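Local coordinates for protein esterase LipW (Mycobacterium marinum, PDB 3QH4) that probably acts as a serine hydrolase of the alpha/beta hydrolase fold that cleaves esters with narrow substrate selectivity, at residues A[88-93]-A[161-166]. Sequence-based numbering, arbitrary orientation. Where two conformers were deposited one is given.
Sequences VVYCHA and AVAGSS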
loop_
_atom_site.group_PDB
_atom_site.type_symbol
_atom_site.label_atom_id
_atom_site.label_comp_id
_atom_site.label_asym_id
_atom_site.label_seq_id
_atom_site.Cartn_x
_atom_site.Cartn_y
_atom_site.Cartn_z
ATOM N N VAL A 88 4.156 11.323 5.672
ATOM C CA VAL A 88 3.479 10.442 4.717
ATOM C C VAL A 88 2.348 9.734 5.446
ATOM O O VAL A 88 2.583 9.157 6.508
ATOM C CB VAL A 88 4.468 9.334 4.186
ATOM C CG1 VAL A 88 3.741 8.368 3.213
ATOM C CG2 VAL A 88 5.684 9.960 3.517
ATOM N N VAL A 89 1.128 9.729 4.888
ATOM C CA VAL A 89 0.065 8.895 5.457
ATOM C C VAL A 89 0.071 7.608 4.653
ATOM O O VAL A 89 -0.088 7.665 3.442
ATOM C CB VAL A 89 -1.313 9.583 5.356
ATOM C CG1 VAL A 89 -2.434 8.607 5.722
ATOM C CG2 VAL A 89 -1.314 10.850 6.258
ATOM N N TYR A 90 0.285 6.474 5.328
ATOM C CA TYR A 90 0.529 5.176 4.677
ATOM C C TYR A 90 -0.559 4.157 5.007
ATOM O O TYR A 90 -1.002 4.089 6.176
ATOM C CB TYR A 90 1.891 4.606 5.135
ATOM C CG TYR A 90 2.209 3.276 4.506
ATOM C CD1 TYR A 90 2.938 3.221 3.287
ATOM C CD2 TYR A 90 1.811 2.077 5.119
ATOM C CE1 TYR A 90 3.227 1.983 2.713
ATOM C CE2 TYR A 90 2.096 0.829 4.547
ATOM C CZ TYR A 90 2.790 0.800 3.348
ATOM O OH TYR A 90 3.064 -0.400 2.748
ATOM N N CYS A 91 -0.978 3.383 3.998
ATOM C CA CYS A 91 -1.964 2.285 4.166
ATOM C C CYS A 91 -1.355 0.969 3.711
ATOM O O CYS A 91 -0.858 0.877 2.587
ATOM C CB CYS A 91 -3.248 2.558 3.360
ATOM S SG CYS A 91 -4.156 3.925 4.030
ATOM N N HIS A 92 -1.382 -0.032 4.604
ATOM C CA HIS A 92 -0.729 -1.342 4.379
ATOM C C HIS A 92 -1.430 -2.271 3.358
ATOM O O HIS A 92 -2.572 -2.060 2.981
ATOM C CB HIS A 92 -0.593 -2.078 5.719
ATOM C CG HIS A 92 -1.905 -2.488 6.323
ATOM N ND1 HIS A 92 -2.578 -3.621 5.918
ATOM C CD2 HIS A 92 -2.661 -1.934 7.304
ATOM C CE1 HIS A 92 -3.703 -3.736 6.605
ATOM N NE2 HIS A 92 -3.767 -2.730 7.465
ATOM N N ALA A 93 -0.702 -3.295 2.936
ATOM C CA ALA A 93 -1.165 -4.331 2.009
ATOM C C ALA A 93 -2.060 -5.340 2.707
ATOM O O ALA A 93 -2.130 -5.370 3.951
ATOM C CB ALA A 93 0.063 -5.045 1.417
ATOM N N ALA A 161 2.478 13.662 1.959
ATOM C CA ALA A 161 2.421 12.648 0.908
ATOM C C ALA A 161 1.493 11.523 1.376
ATOM O O ALA A 161 1.217 11.384 2.578
ATOM C CB ALA A 161 3.824 12.100 0.618
ATOM N N VAL A 162 1.018 10.738 0.420
ATOM C CA VAL A 162 0.214 9.562 0.719
ATOM C C VAL A 162 0.908 8.364 0.061
ATOM O O VAL A 162 1.607 8.527 -0.945
ATOM C CB VAL A 162 -1.260 9.726 0.235
ATOM C CG1 VAL A 162 -1.976 10.886 0.992
ATOM C CG2 VAL A 162 -1.344 9.975 -1.286
ATOM N N ALA A 163 0.761 7.179 0.651
ATOM C CA ALA A 163 1.498 6.034 0.172
ATOM C C ALA A 163 0.763 4.781 0.570
ATOM O O ALA A 163 -0.005 4.774 1.551
ATOM C CB ALA A 163 2.936 6.016 0.781
ATOM N N GLY A 164 1.002 3.716 -0.179
ATOM C CA GLY A 164 0.459 2.422 0.240
ATOM C C GLY A 164 1.078 1.318 -0.582
ATOM O O GLY A 164 1.759 1.588 -1.586
ATOM N N SER A 165 0.771 0.087 -0.194
ATOM C CA SER A 165 1.165 -1.098 -0.948
ATOM C C SER A 165 -0.093 -1.872 -1.262
ATOM O O SER A 165 -0.930 -2.085 -0.364
ATOM C CB SER A 165 2.059 -1.980 -0.085
ATOM O OG SER A 165 2.357 -3.228 -0.699
ATOM N N SER A 166 -0.223 -2.291 -2.519
ATOM C CA SER A 166 -1.302 -3.221 -2.918
ATOM C C SER A 166 -2.664 -2.570 -2.622
ATOM O O SER A 166 -2.917 -1.443 -3.024
ATOM C CB SER A 166 -1.125 -4.578 -2.192
ATOM O OG SER A 166 -1.864 -5.643 -2.790
#
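The carbonyl oxygen of A163 receives the amide of C91 (N to O 3.0 Å) and, beside it, the CA hydrogen of Y90 (CA to O 3.2 Å). The same pairing recurs one step back, where A161 O takes V89 N in a short, fairly straight bond (2.8 Å, 161° at the hydrogen) and the CA of V88. In return V89 O accepts A163 N, and C91 O accepts S165 N only weakly, the bonds stretching as the strands end. Strands 88-91 and 161-165 thus run parallel, their axes 20° apart. On one face V88, Y90, A161 and A163 pack together: V88 CG1 presses tightly on A163 CB (3.5 Å), and Y90 CD1 rests against the same methyl. With CG anti to its backbone N (chi1 -180°), the Y90 ring lies along strand 161-165, CE1 close to G164 CA (3.7 Å) and OH against S165 CB (3.4 Å); its hydroxyl is hydrogen-bonded to D104. On the other face stand V89, C91 and V162, and G164 there lets C91 O come within 3.1 Å of its CA. Beyond the strands the CB of A93 makes plain van der Waals contact with S166 CB and with S165 OG, which is hydrogen-bonded to Q194, while H92 ND1 donates to A93 O, which lies in its ring plane. S166, with a positive phi, fits the strained nucleophile elbow of this family, and its OG bonds H288, consistent with a catalytic serine and histidine. The pair occupies the middle of the central sheet, strand 118-122 flanking 85-91 and strand 189-193 flanking 160-165, while L311 and F315 of helix 298-315 cover V88 and A161.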